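Local coordinates for protein intracellular growth locus, subunit C (Francisella tularensis subsp. tularensis, PDB 2QWU) that is encoded in a pathogenicity island and, as its name suggests, probably supports growth of the bacterium inside host cells, at residues I139-L143 with L190-C194; C34-I38 with A54-G58; S157-T163 with Y175-D181; E16-T22 with I74-P80; L48-I52 with G92-K96. The protein carries 2 engineered substitutions. One frame throughout, in Å; residues are numbered along the deposited sequence.

Followed from the N terminus, the chain shows how an antiparallel sheet is assembled by loops closed within and across one another. Residues 16-22 wait until 74-80 to close interaction 4, which joins two neighbouring strands. Nested within that loop is interaction 2, where 34-38 meets 54-58. Interaction 5, from 48-52 to 92-96, crosses both, tying a connecting loop to strand 86-96. Later, 139-143 and 190-194 close interaction 1, with the hairpin of interaction 3 (157-163 with 175-181) nested inside. Strand 173-184 lies beside strand 86-96, linking interactions 3 and 5, whereas interaction 1 packs against interactions 2 and 4 on another side of the fold.

Interaction 1: I139-L143 with L190-C194; sequences IMIDL and LPVCC
An isolated beta bridge, Ile141 with Val192, ties the loop after strand 137-138 to strand 189-193, a strand that also pairs with 200-204. Two backbone bonds flank the bridged pair: Cys193 N donates to Met140 O at 3.1 Å, and Asp142 N gives a straighter bond (169°) to Pro191 O at 2.9 Å. The same carbonyls also receive C-H contacts, from Val192 CA to Met140 O and from Ile141 CA to Pro191 O.

Side chains pack beside this frame. Ile139 has CG1 between its backbone N and carbonyl carbon (chi1 64°), which brings that branch to 3.7 Å from Cys193 CB and lets CD1 reach toward the backbone of Pro191. Cys193 CB is also tight against Ile139 O, at 3.1 Å. Next along, the Asp142 methylene lies against the proline ring, its CB 3.8 Å from Pro191 CB, while its carboxylate turns to Ser144. Among the buried groups, Ile141 and Leu190 meet at a slant, with Ile141 CG2 4.1 Å from Leu190 CD1; Ile141 continues onto Ile18 and Val20 of strand 18-21.

Lys132 NZ bonds to both Ile139 O and Cys194 O, one from each segment. The polar part of the contact is thus carried by main-chain groups, with a lysine as a second link, and the side chains across it contribute chiefly apolar packing.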
# COMPACT_ATOMS: atom_id res chain seq x y z
N ILE A 139 10.55 9.24 -1.56
CA ILE A 139 9.40 8.46 -1.10
C ILE A 139 8.34 9.40 -0.55
O ILE A 139 8.61 10.60 -0.37
CB ILE A 139 9.76 7.53 0.10
CG1 ILE A 139 10.18 8.35 1.35
CG2 ILE A 139 10.88 6.51 -0.32
CD1 ILE A 139 10.36 7.48 2.64
N MSE A 140 7.14 8.85 -0.36
CA MSE A 140 6.10 9.55 0.40
C MSE A 140 6.18 8.82 1.76
O MSE A 140 6.43 9.42 2.77
CB MSE A 140 4.71 9.42 -0.22
CG MSE A 140 4.60 10.39 -1.46
SE MSE A 140 2.97 10.29 -2.39
CE MSE A 140 3.00 8.54 -2.93
N ILE A 141 6.00 7.50 1.74
CA ILE A 141 6.11 6.67 2.95
C ILE A 141 6.86 5.37 2.55
O ILE A 141 6.54 4.76 1.53
CB ILE A 141 4.76 6.18 3.45
CG1 ILE A 141 3.81 7.32 3.71
CG2 ILE A 141 5.00 5.34 4.71
CD1 ILE A 141 2.45 6.82 4.24
N ASP A 142 7.79 4.93 3.39
CA ASP A 142 8.49 3.64 3.13
C ASP A 142 7.70 2.55 3.87
O ASP A 142 7.76 2.42 5.10
CB ASP A 142 9.96 3.69 3.66
CG ASP A 142 10.76 2.47 3.26
OD1 ASP A 142 10.14 1.48 2.83
OD2 ASP A 142 12.03 2.50 3.36
N LEU A 143 6.94 1.76 3.12
CA LEU A 143 6.10 0.73 3.71
C LEU A 143 6.82 -0.64 3.77
O LEU A 143 6.22 -1.63 4.14
CB LEU A 143 4.83 0.55 2.83
CG LEU A 143 3.94 1.81 2.84
CD1 LEU A 143 2.78 1.59 1.83
CD2 LEU A 143 3.42 2.09 4.26
N LEU A 190 7.34 5.06 10.83
CA LEU A 190 7.53 4.80 9.42
C LEU A 190 8.37 5.94 8.82
O LEU A 190 8.14 7.10 9.14
CB LEU A 190 6.17 4.82 8.69
CG LEU A 190 5.27 3.57 8.86
CD1 LEU A 190 3.88 3.86 8.35
CD2 LEU A 190 5.88 2.38 8.13
N PRO A 191 9.29 5.62 7.90
CA PRO A 191 10.08 6.69 7.26
C PRO A 191 9.13 7.43 6.27
O PRO A 191 8.28 6.79 5.61
CB PRO A 191 11.17 5.92 6.49
CG PRO A 191 11.30 4.67 7.17
CD PRO A 191 9.86 4.30 7.57
N VAL A 192 9.23 8.76 6.20
CA VAL A 192 8.43 9.56 5.28
C VAL A 192 9.30 10.63 4.65
O VAL A 192 10.45 10.82 5.04
CB VAL A 192 7.23 10.26 6.01
CG1 VAL A 192 6.33 9.19 6.60
CG2 VAL A 192 7.74 11.27 7.05
N CYS A 193 8.78 11.29 3.63
CA CYS A 193 9.51 12.42 3.03
C CYS A 193 8.43 13.37 2.59
O CYS A 193 7.41 12.94 1.99
CB CYS A 193 10.32 11.99 1.82
SG CYS A 193 11.42 13.37 1.27
N CYS A 194 8.68 14.65 2.87
CA CYS A 194 7.70 15.69 2.60
C CYS A 194 7.91 16.43 1.29
O CYS A 194 8.14 15.76 0.28
CB CYS A 194 7.63 16.62 3.82
SG CYS A 194 7.23 15.65 5.35

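Interaction 2: C34-I38 with A54-G58; sequences CRMFI and AIDGG. Engineered in segment 34-38: Met36 (natural residue Leu).
Arg35 and Phe37, from the run 34-38 that leads into strand 37-43, both reach to the loop residues 54-58, which lead away from strand 46-47 toward strand 71-79; side chains, with no backbone pairing between the segments, make this join.

The polar link is one hydrogen bond. Arg35 NH1 donates to Ile55 O over 2.8 Å at 152°; the acceptor lies in the guanidinium plane, while the donor sits well above the plane of the carbonyl. The arginine chain folds at chi2 and chi3 to get there, and one face of its guanidinium is laid on Gly57 CA, 3.6 Å above the plane and toward the rim. Its NH2 is bonded to Asn33 O, so a carbonyl just before its own segment and one across the contact both hold the group.

The aromatic link is a CH-pi contact: Ala54 CB stands 3.4 Å from the centroid of the Phe37 ring, only 6° off the ring normal. Phe37 CG lies between the backbone N and the carbonyl carbon (chi1 58°), which turns a ring face to this methyl. Asn126, bonded to Asp56 OD1 and to the backbones of Arg35 and Phe37, pins the two segments further. At the ring's edge, Phe37 CE2 comes to 3.5 Å from Ile55 O, the same oxygen that Arg35 grips.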
# COMPACT_ATOMS: atom_id res chain seq x y z
N CYS A 34 2.58 10.77 -8.62
CA CYS A 34 3.02 9.83 -7.60
C CYS A 34 2.46 8.41 -7.79
O CYS A 34 1.40 8.18 -8.40
CB CYS A 34 2.68 10.35 -6.22
SG CYS A 34 0.89 10.42 -5.93
N ARG A 35 3.26 7.44 -7.37
CA ARG A 35 2.82 6.05 -7.46
C ARG A 35 3.57 5.24 -6.39
O ARG A 35 4.73 5.51 -6.05
CB ARG A 35 3.04 5.45 -8.87
CG ARG A 35 4.53 4.95 -9.22
CD ARG A 35 5.51 6.06 -9.25
NE ARG A 35 5.20 7.12 -10.21
CZ ARG A 35 5.38 7.10 -11.54
NH1 ARG A 35 5.89 6.04 -12.19
NH2 ARG A 35 5.08 8.19 -12.26
N MSE A 36 2.87 4.25 -5.84
CA MSE A 36 3.44 3.38 -4.81
C MSE A 36 3.11 1.95 -5.13
O MSE A 36 2.03 1.64 -5.59
CB MSE A 36 2.84 3.73 -3.43
CG MSE A 36 3.36 5.00 -2.83
SE MSE A 36 2.57 5.23 -1.09
CE MSE A 36 3.28 3.87 -0.39
N PHE A 37 4.10 1.06 -4.99
CA PHE A 37 3.83 -0.32 -5.20
C PHE A 37 4.83 -1.15 -4.39
O PHE A 37 5.87 -0.64 -3.93
CB PHE A 37 3.84 -0.64 -6.70
CG PHE A 37 5.16 -0.30 -7.42
CD1 PHE A 37 6.22 -1.20 -7.39
CD2 PHE A 37 5.30 0.90 -8.13
CE1 PHE A 37 7.45 -0.91 -8.10
CE2 PHE A 37 6.51 1.21 -8.85
CZ PHE A 37 7.59 0.26 -8.82
N ILE A 38 4.47 -2.42 -4.18
CA ILE A 38 5.31 -3.29 -3.37
C ILE A 38 5.67 -4.57 -4.10
O ILE A 38 4.88 -5.12 -4.86
CB ILE A 38 4.61 -3.61 -2.03
CG1 ILE A 38 3.17 -4.14 -2.30
CG2 ILE A 38 4.58 -2.35 -1.13
CD1 ILE A 38 2.42 -4.58 -1.02
N ALA A 54 5.19 -2.81 -12.83
CA ALA A 54 5.03 -1.47 -12.24
C ALA A 54 6.22 -0.62 -12.57
O ALA A 54 7.40 -1.10 -12.65
CB ALA A 54 4.83 -1.58 -10.74
N ILE A 55 5.93 0.66 -12.76
CA ILE A 55 6.95 1.61 -13.19
C ILE A 55 7.34 2.59 -12.07
O ILE A 55 6.49 3.34 -11.57
CB ILE A 55 6.40 2.40 -14.40
CG1 ILE A 55 5.89 1.46 -15.51
CG2 ILE A 55 7.48 3.42 -14.87
CD1 ILE A 55 7.02 0.62 -16.16
N ASP A 56 8.61 2.54 -11.65
CA ASP A 56 9.11 3.43 -10.60
C ASP A 56 9.17 4.87 -11.19
O ASP A 56 9.23 5.07 -12.40
CB ASP A 56 10.51 2.95 -10.12
CG ASP A 56 10.84 3.40 -8.69
OD1 ASP A 56 9.93 3.85 -7.95
OD2 ASP A 56 12.02 3.29 -8.26
N GLY A 57 9.15 5.86 -10.32
CA GLY A 57 9.17 7.23 -10.83
C GLY A 57 10.39 7.47 -11.69
O GLY A 57 11.52 7.10 -11.31
N GLY A 58 10.15 8.09 -12.84
CA GLY A 58 11.21 8.46 -13.76
C GLY A 58 11.72 7.33 -14.62
O GLY A 58 12.54 7.56 -15.53

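Interaction 3: S157-T163 with Y175-D181; sequences SISIEPT and YHIISID
Pro162 lies over one face of the His176 imidazole, and the two side chains meet at a slant: Pro162 CA is 3.8 Å from the ring centroid, a CH-pi contact offset toward the rim, and Pro162 CB touches His176 NE2 at 3.5 Å. Far-side ND1 is bonded to Arg174 O, which fixes the rotation of the ring. On the same face of the sheet four isoleucines continue the row. Ile160 and Ile178 lie side by side, pointing the same way, with Ile160 CG2 3.9 Å from Ile178 CG1. Ile158 stands likewise beside its cross-strand partner Ile180, CG1 to CG1, and sends CD1 diagonally to Ile178 CG2. Helix 97-114 packs on this face through Ile160 and Pro162.

All this hangs on a beta hairpin, strands 157-162 and 173-184, in regular antiparallel register. Paired bonds join Ser157 to Asp181, Ser159 to Ser179 and Glu161 to Ile177, the last with Ile177 N 2.8 Å from Glu161 O.

The other face is more polar. Ser159 OG and Ser179 OG do not meet directly; one water binds both, at 3.0 Å from Ser159 OG, and donates to Ile177 O. Toward the hairpin's connecting loop, Tyr175 O accepts from both Thr163 N and Thr163 OG1, the hydroxyl bond being 2.8 Å long. With that hydroxyl between the backbone N and carbonyl carbon (chi1 81°), Thr163 CG2 is set across Ile177 CG1, 3.7 Å away and roughly at a right angle.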
# COMPACT_ATOMS: atom_id res chain seq x y z
N SER A 157 -12.92 -4.54 8.11
CA SER A 157 -13.77 -4.59 6.92
C SER A 157 -12.89 -4.84 5.70
O SER A 157 -11.79 -4.33 5.64
CB SER A 157 -14.51 -3.26 6.77
OG SER A 157 -15.39 -3.32 5.67
N ILE A 158 -13.35 -5.64 4.74
CA ILE A 158 -12.56 -5.86 3.55
C ILE A 158 -13.46 -6.02 2.36
O ILE A 158 -14.57 -6.57 2.46
CB ILE A 158 -11.61 -7.12 3.65
CG1 ILE A 158 -10.72 -7.22 2.38
CG2 ILE A 158 -12.44 -8.41 3.74
CD1 ILE A 158 -9.58 -8.31 2.49
N SER A 159 -13.07 -5.45 1.24
CA SER A 159 -13.86 -5.67 0.04
C SER A 159 -12.86 -5.87 -1.08
O SER A 159 -11.78 -5.28 -1.05
CB SER A 159 -14.75 -4.50 -0.28
OG SER A 159 -13.99 -3.33 -0.54
N ILE A 160 -13.19 -6.74 -2.04
CA ILE A 160 -12.30 -6.97 -3.18
C ILE A 160 -13.19 -6.84 -4.39
O ILE A 160 -14.15 -7.59 -4.57
CB ILE A 160 -11.61 -8.36 -3.18
CG1 ILE A 160 -10.84 -8.56 -1.89
CG2 ILE A 160 -10.65 -8.47 -4.41
CD1 ILE A 160 -10.12 -9.90 -1.76
N GLU A 161 -12.89 -5.85 -5.20
CA GLU A 161 -13.74 -5.58 -6.36
C GLU A 161 -13.01 -5.63 -7.66
O GLU A 161 -11.92 -5.05 -7.78
CB GLU A 161 -14.33 -4.20 -6.22
CG GLU A 161 -15.19 -4.05 -4.99
CD GLU A 161 -15.85 -2.68 -4.93
OE1 GLU A 161 -15.45 -1.79 -5.73
OE2 GLU A 161 -16.75 -2.49 -4.08
N PRO A 162 -13.59 -6.32 -8.66
CA PRO A 162 -12.92 -6.39 -9.96
C PRO A 162 -13.14 -5.07 -10.70
O PRO A 162 -14.12 -4.35 -10.45
CB PRO A 162 -13.60 -7.59 -10.64
CG PRO A 162 -14.98 -7.59 -10.03
CD PRO A 162 -14.68 -7.31 -8.58
N THR A 163 -12.20 -4.71 -11.55
CA THR A 163 -12.32 -3.50 -12.37
C THR A 163 -11.88 -3.84 -13.80
O THR A 163 -11.31 -4.91 -14.05
CB THR A 163 -11.40 -2.34 -11.89
OG1 THR A 163 -10.07 -2.55 -12.39
CG2 THR A 163 -11.42 -2.22 -10.38
N TYR A 175 -7.60 -6.29 -12.90
CA TYR A 175 -7.02 -5.47 -11.84
C TYR A 175 -8.16 -5.38 -10.82
O TYR A 175 -9.26 -4.90 -11.16
CB TYR A 175 -6.66 -4.12 -12.41
CG TYR A 175 -5.93 -3.21 -11.43
CD1 TYR A 175 -4.70 -3.58 -10.90
CD2 TYR A 175 -6.43 -1.94 -11.13
CE1 TYR A 175 -3.95 -2.67 -10.08
CE2 TYR A 175 -5.72 -1.05 -10.35
CZ TYR A 175 -4.48 -1.41 -9.83
OH TYR A 175 -3.73 -0.52 -9.08
N HIS A 176 -7.90 -5.82 -9.59
CA HIS A 176 -8.92 -5.81 -8.51
C HIS A 176 -8.49 -4.82 -7.44
O HIS A 176 -7.30 -4.69 -7.15
CB HIS A 176 -9.07 -7.18 -7.81
CG HIS A 176 -9.84 -8.22 -8.61
ND1 HIS A 176 -9.40 -8.76 -9.80
CD2 HIS A 176 -11.00 -8.87 -8.30
CE1 HIS A 176 -10.25 -9.71 -10.20
NE2 HIS A 176 -11.22 -9.78 -9.32
N ILE A 177 -9.46 -4.16 -6.82
CA ILE A 177 -9.11 -3.22 -5.79
C ILE A 177 -9.50 -3.81 -4.43
O ILE A 177 -10.65 -4.16 -4.22
CB ILE A 177 -9.82 -1.88 -6.06
CG1 ILE A 177 -9.31 -1.37 -7.41
CG2 ILE A 177 -9.62 -0.94 -4.90
CD1 ILE A 177 -9.59 0.11 -7.74
N ILE A 178 -8.52 -3.94 -3.53
CA ILE A 178 -8.75 -4.52 -2.20
C ILE A 178 -8.72 -3.38 -1.21
O ILE A 178 -7.70 -2.70 -1.03
CB ILE A 178 -7.61 -5.55 -1.82
CG1 ILE A 178 -7.55 -6.64 -2.89
CG2 ILE A 178 -7.78 -6.06 -0.45
CD1 ILE A 178 -6.33 -7.61 -2.60
N SER A 179 -9.87 -3.14 -0.58
CA SER A 179 -10.00 -2.05 0.41
C SER A 179 -10.14 -2.65 1.77
O SER A 179 -11.06 -3.41 1.99
CB SER A 179 -11.26 -1.17 0.15
OG SER A 179 -11.24 -0.65 -1.17
N ILE A 180 -9.23 -2.30 2.67
CA ILE A 180 -9.23 -2.90 4.00
C ILE A 180 -9.27 -1.80 5.04
O ILE A 180 -8.55 -0.80 4.93
CB ILE A 180 -7.93 -3.72 4.25
CG1 ILE A 180 -7.61 -4.53 2.99
CG2 ILE A 180 -8.13 -4.63 5.48
CD1 ILE A 180 -6.24 -5.22 3.06
N ASP A 181 -10.13 -1.96 6.06
CA ASP A 181 -10.24 -0.94 7.11
C ASP A 181 -10.13 -1.66 8.46
O ASP A 181 -10.27 -2.87 8.53
CB ASP A 181 -11.63 -0.24 7.06
CG ASP A 181 -11.88 0.52 5.75
OD1 ASP A 181 -11.25 1.60 5.51
OD2 ASP A 181 -12.73 0.04 4.96
O HOH W 1 -12.56 -2.56 -3.03
O HOH W 2 -8.68 -4.92 -15.09

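Interaction 4: E16-T22 with I74-P80; sequences ETIHVRT and IRMSITP. Engineered in segment 74-80: Met76 (natural residue Leu).
Thr17 and Thr79 face each other near one end of an antiparallel strand pair, 18-21 with 71-79, their hydroxyls joined by a hydrogen bond of 2.8 Å between Thr17 OG1 and Thr79 OG1. Further along, paired backbone bonds link Ile18 with Ile78 and Val20 with Met76, most of them nearly straight, and Thr22 N to Ile74 O adds one more at 2.9 Å. The non-hydrogen-bonded pairs, His19 with Ser77 and Arg21 with Arg75, alternate with these; there CA-H groups touch the opposite carbonyls, as between Arg75 CA and Val20 O at 3.2 Å.

On the face with His19, the edge of the imidazole meets Ser77, CD2 lying 3.9 Å from Ser77 CB. Arg21 and Arg75 run alongside with guanidinium planes 67° apart; their terminal nitrogens are modelled implausibly close, and that closeness is doubtful. On the other face Ile18, Val20, Ile78 and the engineered selenomethionine Met76 turn inward, Val20 touching Met140 and Met76 touching Leu143.

Strand 86-96 pairs with strand 71-79 on its other edge. Ile74 and Arg75 both face its Thr90 in a classic beta bulge, just where Ile74 CG2 packs 3.8 Å from Thr22 O.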
# COMPACT_ATOMS: atom_id res chain seq x y z
N GLU A 16 -0.73 14.31 13.31
CA GLU A 16 -2.01 14.32 12.64
C GLU A 16 -2.09 13.07 11.76
O GLU A 16 -1.07 12.44 11.46
CB GLU A 16 -2.03 15.58 11.76
CG GLU A 16 -3.36 15.92 11.08
CD GLU A 16 -3.28 17.18 10.17
OE1 GLU A 16 -2.39 18.03 10.38
OE2 GLU A 16 -4.12 17.30 9.25
N THR A 17 -3.29 12.74 11.31
CA THR A 17 -3.46 11.63 10.37
C THR A 17 -2.63 11.86 9.07
O THR A 17 -2.57 12.98 8.54
CB THR A 17 -4.94 11.50 10.00
OG1 THR A 17 -5.64 11.11 11.17
CG2 THR A 17 -5.16 10.41 8.92
N ILE A 18 -1.98 10.79 8.59
CA ILE A 18 -1.17 10.85 7.38
C ILE A 18 -2.04 10.13 6.36
O ILE A 18 -2.63 9.05 6.66
CB ILE A 18 0.18 10.09 7.57
CG1 ILE A 18 1.05 10.84 8.59
CG2 ILE A 18 0.93 9.98 6.25
CD1 ILE A 18 2.37 10.19 8.81
N HIS A 19 -2.13 10.72 5.19
CA HIS A 19 -2.97 10.16 4.16
C HIS A 19 -2.25 10.23 2.83
O HIS A 19 -1.67 11.26 2.48
CB HIS A 19 -4.29 10.97 4.07
CG HIS A 19 -5.29 10.40 3.11
ND1 HIS A 19 -5.50 10.92 1.86
CD2 HIS A 19 -6.19 9.39 3.27
CE1 HIS A 19 -6.49 10.26 1.27
NE2 HIS A 19 -6.93 9.34 2.10
N VAL A 20 -2.25 9.13 2.11
CA VAL A 20 -1.64 9.13 0.78
C VAL A 20 -2.66 8.56 -0.18
O VAL A 20 -3.41 7.61 0.12
CB VAL A 20 -0.34 8.27 0.68
CG1 VAL A 20 0.04 8.12 -0.82
CG2 VAL A 20 0.83 8.95 1.44
N ARG A 21 -2.69 9.11 -1.38
CA ARG A 21 -3.62 8.63 -2.36
C ARG A 21 -3.02 8.89 -3.73
O ARG A 21 -2.48 9.99 -3.98
CB ARG A 21 -4.91 9.39 -2.20
CG ARG A 21 -5.88 9.28 -3.35
CD ARG A 21 -6.61 10.59 -3.36
NE ARG A 21 -7.19 10.82 -2.04
CZ ARG A 21 -8.45 10.57 -1.76
NH1 ARG A 21 -9.25 10.09 -2.71
NH2 ARG A 21 -8.91 10.75 -0.52
N THR A 22 -3.12 7.90 -4.59
CA THR A 22 -2.61 8.03 -5.94
C THR A 22 -3.74 7.66 -6.89
O THR A 22 -4.81 7.19 -6.46
CB THR A 22 -1.43 7.01 -6.22
OG1 THR A 22 -1.96 5.68 -6.39
CG2 THR A 22 -0.45 7.01 -5.03
N ILE A 74 -2.76 2.10 -3.48
CA ILE A 74 -3.55 3.21 -4.06
C ILE A 74 -3.93 4.26 -3.02
O ILE A 74 -3.98 5.46 -3.35
CB ILE A 74 -4.84 2.64 -4.73
CG1 ILE A 74 -4.45 1.75 -5.91
CG2 ILE A 74 -5.73 3.70 -5.24
CD1 ILE A 74 -5.57 0.74 -6.29
N ARG A 75 -4.22 3.81 -1.80
CA ARG A 75 -4.55 4.74 -0.73
C ARG A 75 -4.14 4.15 0.57
O ARG A 75 -4.14 2.91 0.75
CB ARG A 75 -6.05 5.00 -0.65
CG ARG A 75 -6.66 5.21 -1.96
CD ARG A 75 -8.19 5.22 -1.85
NE ARG A 75 -8.69 6.31 -1.02
CZ ARG A 75 -9.50 7.28 -1.46
NH1 ARG A 75 -9.89 7.33 -2.74
NH2 ARG A 75 -9.96 8.18 -0.61
N MSE A 76 -3.75 5.04 1.46
CA MSE A 76 -3.43 4.58 2.78
C MSE A 76 -3.70 5.70 3.74
O MSE A 76 -3.45 6.86 3.42
CB MSE A 76 -1.96 4.18 2.91
CG MSE A 76 -1.75 3.42 4.17
SE MSE A 76 -0.07 2.67 4.15
CE MSE A 76 -0.19 1.83 5.74
N SER A 77 -4.23 5.35 4.91
CA SER A 77 -4.52 6.34 5.96
C SER A 77 -4.03 5.78 7.28
O SER A 77 -4.30 4.63 7.66
CB SER A 77 -6.02 6.65 5.98
OG SER A 77 -6.35 7.51 7.07
N ILE A 78 -3.20 6.54 7.96
CA ILE A 78 -2.68 6.14 9.23
C ILE A 78 -2.93 7.23 10.26
O ILE A 78 -2.47 8.38 10.10
CB ILE A 78 -1.17 5.90 9.18
CG1 ILE A 78 -0.84 4.91 8.06
CG2 ILE A 78 -0.70 5.42 10.57
CD1 ILE A 78 0.62 4.79 7.79
N THR A 79 -3.68 6.89 11.29
CA THR A 79 -3.92 7.85 12.37
C THR A 79 -3.11 7.37 13.57
O THR A 79 -3.41 6.31 14.13
CB THR A 79 -5.38 7.91 12.69
OG1 THR A 79 -6.06 8.32 11.50
CG2 THR A 79 -5.65 8.92 13.84
N PRO A 80 -2.06 8.13 13.94
CA PRO A 80 -1.19 7.79 15.05
C PRO A 80 -1.99 7.52 16.31
O PRO A 80 -3.05 8.11 16.53
CB PRO A 80 -0.30 9.00 15.18
CG PRO A 80 -0.13 9.45 13.72
CD PRO A 80 -1.58 9.35 13.25

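Interaction 5: L48-I52 with G92-K96; sequences LDKNI and GVLIK
The Asn51 side-chain amide is the one flat group here that grips the strand, and it does so through its polar rim: ND2 donates to Leu94 O over 2.9 Å, nearly straight at 166°, with the acceptor only 6° out of the amide plane. At the other polar atom, OD1, a water sits 2.8 Å away and in turn accepts from Leu94 N. Leu94 CB approaches the amide obliquely, at 3.8 Å from OD1 and about as far from ND2. A side-chain amide and one water thus serve both backbone groups of Leu94, much as a neighbouring strand would. Chi1 of Asn51 is 61°, placing the amide between its own backbone N and carbonyl carbon and so facing it to the strand.

Residues 92-96 lie on strand 86-96, whose Val93 is bonded to His176 of strand 173-184; the loop 48-52 meets this strand at Leu94 through side chain and water, with no backbone bond between the two segments. Within that loop Asn51 and Ile52 both face Ala69, a classic beta bulge.

Two further waters lie between Leu94 O and Asp49, one near Asp49 O and the other near Asp49 OD2, so that solvent may share the carbonyl with the amide.

Apolar contacts flank the polar centre. Ile52 crosses Leu94 at a slant, with CG1 4.0 Å from Leu94 CB. Leu48 reaches in with a single methyl: its CD1 lies 3.7 Å from Ile95 CG2 and 4.1 Å from Val93 CB, meeting the valine nearly at a right angle. Leu41 of strand 37-43 touches both Leu48 and Val93.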
# COMPACT_ATOMS: atom_id res chain seq x y z
N LEU A 48 0.60 -13.28 -2.98
CA LEU A 48 0.15 -12.82 -4.29
C LEU A 48 1.32 -12.95 -5.27
O LEU A 48 2.46 -12.72 -4.89
CB LEU A 48 -0.31 -11.34 -4.23
CG LEU A 48 -1.69 -10.88 -3.71
CD1 LEU A 48 -2.81 -11.20 -4.74
CD2 LEU A 48 -1.99 -11.53 -2.36
N ASP A 49 1.04 -13.34 -6.51
CA ASP A 49 2.08 -13.44 -7.54
C ASP A 49 2.61 -12.05 -7.89
O ASP A 49 1.85 -11.06 -7.90
CB ASP A 49 1.53 -14.03 -8.85
CG ASP A 49 1.00 -15.46 -8.68
OD1 ASP A 49 1.51 -16.24 -7.83
OD2 ASP A 49 0.05 -15.78 -9.45
N LYS A 50 3.90 -11.96 -8.16
CA LYS A 50 4.53 -10.70 -8.56
C LYS A 50 4.33 -10.67 -10.09
O LYS A 50 5.13 -11.20 -10.84
CB LYS A 50 6.00 -10.76 -8.20
CG LYS A 50 6.75 -9.47 -8.42
CD LYS A 50 8.22 -9.81 -8.27
CE LYS A 50 9.00 -8.59 -8.01
NZ LYS A 50 10.44 -9.02 -7.98
N ASN A 51 3.24 -10.06 -10.55
CA ASN A 51 2.88 -10.09 -11.96
C ASN A 51 2.51 -8.75 -12.57
O ASN A 51 1.96 -8.69 -13.67
CB ASN A 51 1.70 -11.07 -12.13
CG ASN A 51 0.48 -10.63 -11.34
OD1 ASN A 51 0.53 -9.62 -10.66
ND2 ASN A 51 -0.60 -11.40 -11.40
N ILE A 52 2.80 -7.66 -11.87
CA ILE A 52 2.49 -6.37 -12.43
C ILE A 52 3.78 -5.71 -12.83
O ILE A 52 4.73 -5.66 -12.02
CB ILE A 52 1.77 -5.46 -11.39
CG1 ILE A 52 0.43 -6.09 -10.99
CG2 ILE A 52 1.65 -4.04 -11.96
CD1 ILE A 52 -0.20 -5.41 -9.74
N GLY A 92 -4.06 -2.54 -5.17
CA GLY A 92 -4.49 -2.97 -6.48
C GLY A 92 -3.72 -4.26 -6.80
O GLY A 92 -2.50 -4.26 -6.66
N VAL A 93 -4.41 -5.35 -7.16
CA VAL A 93 -3.73 -6.58 -7.50
C VAL A 93 -4.25 -7.11 -8.83
O VAL A 93 -5.35 -6.78 -9.27
CB VAL A 93 -3.89 -7.66 -6.40
CG1 VAL A 93 -3.32 -7.13 -5.07
CG2 VAL A 93 -5.40 -8.01 -6.21
N LEU A 94 -3.43 -7.91 -9.50
CA LEU A 94 -3.89 -8.49 -10.79
C LEU A 94 -4.13 -10.00 -10.52
O LEU A 94 -3.19 -10.76 -10.28
CB LEU A 94 -2.83 -8.27 -11.87
CG LEU A 94 -3.22 -8.71 -13.27
CD1 LEU A 94 -4.42 -7.93 -13.83
CD2 LEU A 94 -1.91 -8.45 -14.10
N ILE A 95 -5.40 -10.41 -10.49
CA ILE A 95 -5.74 -11.81 -10.15
C ILE A 95 -6.94 -12.31 -10.93
O ILE A 95 -7.72 -11.52 -11.49
CB ILE A 95 -6.12 -11.93 -8.64
CG1 ILE A 95 -7.28 -10.96 -8.30
CG2 ILE A 95 -4.89 -11.59 -7.76
CD1 ILE A 95 -7.79 -11.04 -6.85
N LYS A 96 -7.08 -13.63 -10.95
CA LYS A 96 -8.24 -14.26 -11.60
C LYS A 96 -9.41 -14.18 -10.61
O LYS A 96 -9.22 -14.06 -9.39
CB LYS A 96 -7.91 -15.72 -11.94
CG LYS A 96 -6.78 -15.83 -12.97
CD LYS A 96 -6.39 -17.27 -13.27
CE LYS A 96 -7.57 -17.99 -13.82
NZ LYS A 96 -7.20 -19.23 -14.58
O HOH W 3 -1.16 -11.65 -7.89
O HOH W 4 -2.31 -13.69 -9.53
O HOH W 5 -0.98 -8.73 -8.49